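Chintase (PDB 5YUQ) hydrolyses the beta-1,4 links between N-acetylglucosamine units of chitin, probably by the substrate-assisted retaining mechanism of family 18 glycosidases. Local coordinates at residues Y285-I290 with E358-N363; V232-R237 with E353-E358; G283-I286 with Q292-I295. One frame throughout, in Å; residues are numbered along the deposited sequence.

Contact 1: Y285-I290 with E358-N363; sequences YIWRTI and ENTLLN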
loop_
_atom_site.group_PDB
_atom_site.type_symbol
_atom_site.label_atom_id
_atom_site.label_comp_id
_atom_site.label_asym_id
_atom_site.label_seq_id
_atom_site.Cartn_x
_atom_site.Cartn_y
_atom_site.Cartn_z
ATOM N N TYR A 285 13.795 1.341 -2.614
ATOM C CA TYR A 285 14.698 2.455 -2.804
ATOM C C TYR A 285 13.854 3.691 -2.519
ATOM O O TYR A 285 13.025 4.074 -3.342
ATOM C CB TYR A 285 15.158 2.442 -4.260
ATOM C CG TYR A 285 16.600 2.820 -4.483
ATOM C CD1 TYR A 285 16.976 4.146 -4.523
ATOM C CD2 TYR A 285 17.569 1.850 -4.689
ATOM C CE1 TYR A 285 18.272 4.510 -4.738
ATOM C CE2 TYR A 285 18.893 2.210 -4.908
ATOM C CZ TYR A 285 19.226 3.543 -4.928
ATOM O OH TYR A 285 20.529 3.931 -5.143
ATOM N N ILE A 286 14.022 4.306 -1.352
ATOM C CA ILE A 286 13.095 5.381 -0.978
ATOM C C ILE A 286 13.433 6.698 -1.660
ATOM O O ILE A 286 14.566 6.923 -2.086
ATOM C CB ILE A 286 12.981 5.587 0.546
ATOM C CG1 ILE A 286 14.303 6.089 1.130
ATOM C CG2 ILE A 286 12.530 4.301 1.227
ATOM C CD1 ILE A 286 14.141 6.683 2.519
ATOM N N TRP A 287 12.443 7.571 -1.774
ATOM C CA TRP A 287 12.634 8.821 -2.489
ATOM C C TRP A 287 13.807 9.627 -1.949
ATOM O O TRP A 287 14.554 10.225 -2.728
ATOM C CB TRP A 287 11.373 9.677 -2.467
ATOM C CG TRP A 287 11.629 11.012 -3.084
ATOM C CD1 TRP A 287 11.821 12.197 -2.433
ATOM C CD2 TRP A 287 11.752 11.297 -4.483
ATOM N NE1 TRP A 287 12.057 13.202 -3.344
ATOM C CE2 TRP A 287 12.015 12.674 -4.610
ATOM C CE3 TRP A 287 11.659 10.519 -5.642
ATOM C CZ2 TRP A 287 12.177 13.293 -5.849
ATOM C CZ3 TRP A 287 11.824 11.131 -6.871
ATOM C CH2 TRP A 287 12.083 12.505 -6.965
ATOM N N ARG A 288 13.983 9.650 -0.634
ATOM C CA ARG A 288 15.074 10.446 -0.041
ATOM C C ARG A 288 16.405 10.053 -0.712
ATOM O O ARG A 288 17.190 10.921 -0.976
ATOM C CB ARG A 288 15.222 10.300 1.447
ATOM C CG ARG A 288 14.065 10.854 2.244
ATOM C CD ARG A 288 14.118 10.622 3.739
ATOM N NE ARG A 288 15.145 11.444 4.381
ATOM C CZ ARG A 288 14.985 12.715 4.691
ATOM N NH1 ARG A 288 13.849 13.367 4.481
ATOM N NH2 ARG A 288 15.971 13.344 5.257
ATOM N N THR A 289 16.616 8.750 -0.914
ATOM C CA THR A 289 17.839 8.256 -1.538
ATOM C C THR A 289 17.918 8.655 -3.006
ATOM O O THR A 289 18.968 9.085 -3.485
ATOM C CB THR A 289 17.927 6.732 -1.441
ATOM O OG1 THR A 289 17.717 6.327 -0.081
ATOM C CG2 THR A 289 19.293 6.250 -1.916
ATOM N N ILE A 290 16.808 8.499 -3.719
ATOM C CA ILE A 290 16.738 8.886 -5.124
ATOM C C ILE A 290 17.115 10.362 -5.289
ATOM O O ILE A 290 17.893 10.724 -6.180
ATOM C CB ILE A 290 15.328 8.618 -5.687
ATOM C CG1 ILE A 290 14.990 7.127 -5.538
ATOM C CG2 ILE A 290 15.233 9.033 -7.145
ATOM C CD1 ILE A 290 13.574 6.750 -5.994
ATOM N N GLU A 358 12.171 18.684 1.494
ATOM C CA GLU A 358 11.431 19.712 0.773
ATOM C C GLU A 358 10.000 19.295 0.455
ATOM O O GLU A 358 9.271 20.039 -0.199
ATOM C CB GLU A 358 12.154 20.075 -0.528
ATOM C CG GLU A 358 13.542 20.690 -0.328
ATOM C CD GLU A 358 14.593 19.681 0.116
ATOM O OE1 GLU A 358 14.544 18.513 -0.329
ATOM O OE2 GLU A 358 15.469 20.056 0.922
ATOM N N ASN A 359 9.600 18.111 0.916
ATOM C CA ASN A 359 8.256 17.592 0.656
ATOM C C ASN A 359 7.963 17.503 -0.836
ATOM O O ASN A 359 6.830 17.735 -1.252
ATOM C CB ASN A 359 7.163 18.450 1.326
ATOM C CG ASN A 359 7.470 18.778 2.779
ATOM O OD1 ASN A 359 7.413 17.908 3.651
ATOM N ND2 ASN A 359 7.753 20.052 3.053
ATOM N N THR A 360 8.971 17.162 -1.636
ATOM C CA THR A 360 8.799 17.088 -3.087
ATOM C C THR A 360 7.618 16.207 -3.503
ATOM O O THR A 360 6.764 16.630 -4.283
ATOM C CB THR A 360 10.064 16.573 -3.784
ATOM O OG1 THR A 360 11.156 17.461 -3.507
ATOM C CG2 THR A 360 9.853 16.512 -5.290
ATOM N N LEU A 361 7.572 14.982 -2.987
ATOM C CA LEU A 361 6.507 14.058 -3.371
ATOM C C LEU A 361 5.165 14.414 -2.748
ATOM O O LEU A 361 4.137 14.299 -3.403
ATOM C CB LEU A 361 6.882 12.613 -3.049
ATOM C CG LEU A 361 8.148 12.120 -3.753
ATOM C CD1 LEU A 361 8.234 10.624 -3.587
ATOM C CD2 LEU A 361 8.152 12.503 -5.228
ATOM N N LEU A 362 5.160 14.857 -1.495
ATOM C CA LEU A 362 3.893 15.232 -0.865
ATOM C C LEU A 362 3.307 16.475 -1.527
ATOM O O LEU A 362 2.097 16.561 -1.734
ATOM C CB LEU A 362 4.066 15.437 0.642
ATOM C CG LEU A 362 2.820 15.790 1.465
ATOM C CD1 LEU A 362 1.713 14.757 1.279
ATOM C CD2 LEU A 362 3.184 15.927 2.936
ATOM N N ASN A 363 4.173 17.412 -1.902
ATOM C CA ASN A 363 3.731 18.572 -2.666
ATOM C C ASN A 363 3.097 18.164 -3.986
ATOM O O ASN A 363 2.140 18.780 -4.435
ATOM C CB ASN A 363 4.900 19.527 -2.924
ATOM C CG ASN A 363 5.307 20.279 -1.682
ATOM O OD1 ASN A 363 4.571 20.303 -0.696
ATOM N ND2 ASN A 363 6.465 20.917 -1.725
#

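Contact 2: V232-R237 with E353-E358; sequences VPFYGR and EMDDDE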
loop_
_atom_site.group_PDB
_atom_site.type_symbol
_atom_site.label_atom_id
_atom_site.label_comp_id
_atom_site.label_asym_id
_atom_site.label_seq_id
_atom_site.Cartn_x
_atom_site.Cartn_y
_atom_site.Cartn_z
ATOM N N VAL A 232 -0.283 5.500 -3.660
ATOM C CA VAL A 232 0.919 5.792 -4.426
ATOM C C VAL A 232 2.122 5.610 -3.519
ATOM O O VAL A 232 2.020 5.756 -2.304
ATOM C CB VAL A 232 0.897 7.241 -5.004
ATOM C CG1 VAL A 232 -0.420 7.503 -5.732
ATOM C CG2 VAL A 232 1.105 8.277 -3.902
ATOM N N PRO A 233 3.271 5.268 -4.107
ATOM C CA PRO A 233 4.486 5.005 -3.334
ATOM C C PRO A 233 5.411 6.214 -3.263
ATOM O O PRO A 233 5.495 6.986 -4.225
ATOM C CB PRO A 233 5.157 3.898 -4.148
ATOM C CG PRO A 233 4.807 4.253 -5.567
ATOM C CD PRO A 233 3.407 4.845 -5.513
ATOM N N PHE A 234 6.095 6.378 -2.132
ATOM C CA PHE A 234 7.165 7.375 -2.022
ATOM C C PHE A 234 8.521 6.676 -2.108
ATOM O O PHE A 234 9.522 7.148 -1.561
ATOM C CB PHE A 234 7.058 8.164 -0.713
ATOM C CG PHE A 234 6.087 9.325 -0.759
ATOM C CD1 PHE A 234 5.127 9.430 -1.759
ATOM C CD2 PHE A 234 6.150 10.322 0.203
ATOM C CE1 PHE A 234 4.237 10.519 -1.784
ATOM C CE2 PHE A 234 5.273 11.402 0.182
ATOM C CZ PHE A 234 4.312 11.495 -0.808
ATOM N N TYR A 235 8.537 5.550 -2.816
ATOM C CA TYR A 235 9.740 4.751 -3.018
ATOM C C TYR A 235 9.664 4.121 -4.394
ATOM O O TYR A 235 8.598 4.101 -5.022
ATOM C CB TYR A 235 9.814 3.631 -1.969
ATOM C CG TYR A 235 8.679 2.622 -2.088
ATOM C CD1 TYR A 235 7.435 2.875 -1.519
ATOM C CD2 TYR A 235 8.854 1.431 -2.772
ATOM C CE1 TYR A 235 6.402 1.976 -1.635
ATOM C CE2 TYR A 235 7.819 0.517 -2.897
ATOM C CZ TYR A 235 6.599 0.797 -2.322
ATOM O OH TYR A 235 5.542 -0.086 -2.420
ATOM N N GLY A 236 10.794 3.593 -4.849
ATOM C CA GLY A 236 10.839 2.794 -6.052
ATOM C C GLY A 236 11.431 1.437 -5.729
ATOM O O GLY A 236 11.704 1.135 -4.564
ATOM N N ARG A 237 11.625 0.616 -6.750
ATOM C CA ARG A 237 12.219 -0.706 -6.546
ATOM C C ARG A 237 13.271 -0.980 -7.597
ATOM O O ARG A 237 13.091 -0.633 -8.766
ATOM C CB ARG A 237 11.149 -1.797 -6.595
ATOM C CG ARG A 237 11.715 -3.214 -6.678
ATOM C CD ARG A 237 10.674 -4.281 -6.328
ATOM N NE ARG A 237 10.194 -4.104 -4.960
ATOM C CZ ARG A 237 9.080 -3.463 -4.644
ATOM N NH1 ARG A 237 8.305 -2.966 -5.602
ATOM N NH2 ARG A 237 8.732 -3.333 -3.374
ATOM N N GLU A 353 7.587 9.128 5.737
ATOM C CA GLU A 353 8.965 9.409 6.126
ATOM C C GLU A 353 9.920 9.292 4.940
ATOM O O GLU A 353 11.077 9.688 5.030
ATOM C CB GLU A 353 9.394 8.503 7.288
ATOM C CG GLU A 353 9.959 7.146 6.882
ATOM C CD GLU A 353 8.930 6.183 6.332
ATOM O OE1 GLU A 353 7.705 6.455 6.399
ATOM O OE2 GLU A 353 9.347 5.115 5.834
ATOM N N MET A 354 9.416 8.782 3.843
ATOM C CA MET A 354 10.224 8.561 2.653
ATOM C C MET A 354 10.451 9.789 1.787
ATOM O O MET A 354 11.292 9.787 0.967
ATOM C CB MET A 354 9.645 7.434 1.755
ATOM C CG MET A 354 9.472 6.136 2.465
ATOM S SD MET A 354 8.662 5.007 1.227
ATOM C CE MET A 354 8.709 3.441 2.146
ATOM N N ASP A 355 9.643 10.814 2.020
ATOM C CA ASP A 355 9.754 12.046 1.252
ATOM C C ASP A 355 11.021 12.783 1.662
ATOM O O ASP A 355 11.572 12.534 2.741
ATOM C CB ASP A 355 8.534 12.936 1.502
ATOM C CG ASP A 355 8.239 13.861 0.338
ATOM O OD1 ASP A 355 9.037 13.929 -0.626
ATOM O OD2 ASP A 355 7.205 14.534 0.394
ATOM N N ASP A 356 11.491 13.675 0.801
ATOM C CA ASP A 356 12.650 14.496 1.156
ATOM C C ASP A 356 12.251 15.650 2.078
ATOM O O ASP A 356 11.074 15.833 2.403
ATOM C CB ASP A 356 13.391 14.980 -0.100
ATOM C CG ASP A 356 12.529 15.837 -1.010
ATOM O OD1 ASP A 356 11.643 16.568 -0.506
ATOM O OD2 ASP A 356 12.763 15.807 -2.240
ATOM N N ASP A 357 13.236 16.424 2.516
ATOM C CA ASP A 357 12.967 17.499 3.459
ATOM C C ASP A 357 12.190 18.648 2.818
ATOM O O ASP A 357 11.625 19.491 3.510
ATOM C CB ASP A 357 14.287 18.006 4.042
ATOM C CG ASP A 357 14.928 17.015 4.993
ATOM O OD1 ASP A 357 14.244 16.068 5.432
ATOM O OD2 ASP A 357 16.119 17.204 5.319
ATOM N N GLU A 358 12.171 18.684 1.494
ATOM C CA GLU A 358 11.431 19.712 0.773
ATOM C C GLU A 358 10.000 19.295 0.455
ATOM O O GLU A 358 9.271 20.039 -0.199
ATOM C CB GLU A 358 12.154 20.075 -0.528
ATOM C CG GLU A 358 13.542 20.690 -0.328
ATOM C CD GLU A 358 14.593 19.681 0.116
ATOM O OE1 GLU A 358 14.544 18.513 -0.329
ATOM O OE2 GLU A 358 15.469 20.056 0.922
#

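Contact 3: G283-I286 with Q292-I295; sequences GQYI and QEGI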
loop_
_atom_site.group_PDB
_atom_site.type_symbol
_atom_site.label_atom_id
_atom_site.label_comp_id
_atom_site.label_asym_id
_atom_site.label_seq_id
_atom_site.Cartn_x
_atom_site.Cartn_y
_atom_site.Cartn_z
ATOM N N GLY A 283 14.209 -4.748 -2.367
ATOM C CA GLY A 283 14.617 -3.918 -3.489
ATOM C C GLY A 283 14.173 -2.483 -3.335
ATOM O O GLY A 283 14.361 -1.673 -4.239
ATOM N N GLN A 284 13.603 -2.172 -2.175
ATOM C CA GLN A 284 13.069 -0.842 -1.898
ATOM C C GLN A 284 14.151 0.228 -1.988
ATOM O O GLN A 284 15.273 0.054 -1.511
ATOM C CB GLN A 284 12.405 -0.824 -0.523
ATOM C CG GLN A 284 11.865 0.536 -0.101
ATOM C CD GLN A 284 11.194 0.489 1.257
ATOM O OE1 GLN A 284 9.991 0.238 1.359
ATOM N NE2 GLN A 284 11.974 0.730 2.313
ATOM N N TYR A 285 13.795 1.341 -2.614
ATOM C CA TYR A 285 14.698 2.455 -2.804
ATOM C C TYR A 285 13.854 3.691 -2.519
ATOM O O TYR A 285 13.025 4.074 -3.342
ATOM C CB TYR A 285 15.158 2.442 -4.260
ATOM C CG TYR A 285 16.600 2.820 -4.483
ATOM C CD1 TYR A 285 16.976 4.146 -4.523
ATOM C CD2 TYR A 285 17.569 1.850 -4.689
ATOM C CE1 TYR A 285 18.272 4.510 -4.738
ATOM C CE2 TYR A 285 18.893 2.210 -4.908
ATOM C CZ TYR A 285 19.226 3.543 -4.928
ATOM O OH TYR A 285 20.529 3.931 -5.143
ATOM N N ILE A 286 14.022 4.306 -1.352
ATOM C CA ILE A 286 13.095 5.381 -0.978
ATOM C C ILE A 286 13.433 6.698 -1.660
ATOM O O ILE A 286 14.566 6.923 -2.086
ATOM C CB ILE A 286 12.981 5.587 0.546
ATOM C CG1 ILE A 286 14.303 6.089 1.130
ATOM C CG2 ILE A 286 12.530 4.301 1.227
ATOM C CD1 ILE A 286 14.141 6.683 2.519
ATOM N N GLN A 292 18.775 12.339 -2.979
ATOM C CA GLN A 292 20.133 12.600 -2.491
ATOM C C GLN A 292 21.203 12.150 -3.480
ATOM O O GLN A 292 22.261 12.780 -3.581
ATOM C CB GLN A 292 20.360 11.920 -1.135
ATOM C CG GLN A 292 19.641 12.573 0.044
ATOM C CD GLN A 292 19.516 11.646 1.249
ATOM O OE1 GLN A 292 19.891 10.469 1.190
ATOM N NE2 GLN A 292 18.983 12.174 2.348
ATOM N N GLU A 293 20.932 11.071 -4.214
ATOM C CA GLU A 293 21.907 10.523 -5.151
ATOM C C GLU A 293 21.865 11.207 -6.509
ATOM O O GLU A 293 22.709 10.950 -7.367
ATOM C CB GLU A 293 21.708 9.014 -5.319
ATOM C CG GLU A 293 22.069 8.221 -4.083
ATOM C CD GLU A 293 21.912 6.733 -4.286
ATOM O OE1 GLU A 293 21.318 6.329 -5.311
ATOM O OE2 GLU A 293 22.384 5.966 -3.420
ATOM N N GLY A 294 20.890 12.086 -6.703
ATOM C CA GLY A 294 20.814 12.852 -7.931
ATOM C C GLY A 294 20.490 11.985 -9.125
ATOM O O GLY A 294 20.871 12.300 -10.248
ATOM N N ILE A 295 19.768 10.898 -8.884
ATOM C CA ILE A 295 19.414 9.978 -9.955
ATOM C C ILE A 295 18.759 10.710 -11.130
ATOM O O ILE A 295 19.092 10.452 -12.281
ATOM C CB ILE A 295 18.528 8.834 -9.421
ATOM C CG1 ILE A 295 19.347 8.002 -8.424
ATOM C CG2 ILE A 295 18.015 7.971 -10.557
ATOM C CD1 ILE A 295 18.721 6.685 -8.014
#

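Contact 1: Y285-I290 with E358-N363
L361 lies against the indole of W287 in a CH-pi contact that joins the first turns of helices 287-292 and 360-363 beside the family 18 TIM barrel. The CG atom of L361 stands 3.7 Å from the centroid of the W287 five-membered ring and only 10° off its normal. CD1 of L361 reaches back to the root of the side chain, 3.5 Å from W287 CG, whereas CD2 of L361 sits 3.8 Å above the middle of the indole plane. T360 lies obliquely along the NE1-CZ2 side of the indole, its side chain crossing at about a right angle, with CB 3.9 Å from W287 NE1 and CG2 4.0 Å from W287 CZ2. With CG anti to the backbone N (chi1 174°), the W287 side chain extends from the helix start toward the turn of 360-363. Its backbone is tied to F234 of the barrel strand 228-240, and F234 also packs on L361, so strand and both helix starts come together here. The polar ends of the contact converge on a single carboxylate oxygen: D356 OD2 is hydrogen-bonded to both W287 NE1 and T360 OG1.

Contact 2: V232-R237 with E353-E358
At the family 18 TIM barrel, the break in strand 228-240 meets the loop that follows its parallel neighbour, strand 346-350: F234 lies at the break, and M354 and D355 belong to the loop. The carbonyl oxygen of F234 lies 3.3 Å from M354 CB, and the two side chains begin pressed together, F234 CB to M354 CB 3.6 Å. Beyond this point the partners diverge, Y235 taking the end of the methionine and D355 the phenyl ring. The extended M354 chain runs side by side with Y235 in the same direction, which brings SD 3.7 Å from Y235 CB. The sulfur makes a Met-aromatic contact, 4.9 Å from the centroid of the Y235 ring and 69° off its normal, an oblique approach. With CG between its backbone N and carbonyl carbon (chi1 64°), Y235 lays its ring alongside M354, and its hydroxyl bonds to D182, which also pairs with R237. M354 also packs on Q284 and I286 of strand 284-286. On the other branch, D355 CB touches the ring of F234 at CD2 (3.8 Å), and its carboxylate is turned 64° from the ring plane with OD2 3.7 Å from F234 CE2. This buried carboxylate is well supplied with donors: OD1 takes the amide of L361 and OD2 that of L362, both at the start of helix 360-363, whose dipole would be expected to favour the negative charge. A third amide comes from within the loop, where D356 N approaches D355 OD1 at 2.9 Å from above the carboxylate plane.

Contact 3: G283-I286 with Q292-I295
Y285 and E293 are joined by a hydrogen bond from the tyrosine hydroxyl to the carboxylate, OH to OE1 2.5 Å, a short separation consistent with a strong bond to a charged acceptor. The hydroxyl meets OE1 on its syn side, 16° out of the carboxylate plane, and OE1 in turn lies at the edge of the Y285 ring, near the ring plane. The two planes are 70° apart, and the side chains cross at about a right angle. E293 reaches the hydroxyl as an extended chain, with CG anti to the carbonyl carbon (chi1 -69°) and the rest of the chain straight beyond it. At the base of the tyrosine side chain, the Y285 backbone is hydrogen-bonded to G236 of strand 228-240.

Apolar contact is slighter. I295 comes from the opposite direction and places its CD1 methyl 4.0 Å from Y285 CE1, oblique to the ring. Y285 and I295 share a neighbour in L324 of strand 322-325, and W302 touches E293 and I295.

Backbone geometry places E293 and I295. G294, with positive phi, turns the chain between them so that both side chains approach the same tyrosine. The Schellman motif at G294 ends helix 287-292, which starts at W287 directly after the strand that carries Y285. All of this lies in the segment between the last two barrel strands, where many family 18 chitinases carry an insertion domain.

The three contacts form one connected region on the same side of the chain's centre, with the centres of contacts 1 and 2 about 4 Å apart and that of contact 3 about 9 Å from each. Along the chain, strand 228-240 comes first, then 283-286 with helix 287-292 and the turn 292-295, and finally the loop 353-358 running into helix 360-363. Contacts 1 and 2 therefore interlock in sequence and share E358, while contacts 1 and 3 share Y285 and I286. Strands 228-240 and 284-286 are antiparallel neighbours. Together the contacts join the segment between the last two barrel strands to the chain that leaves the barrel's final strand.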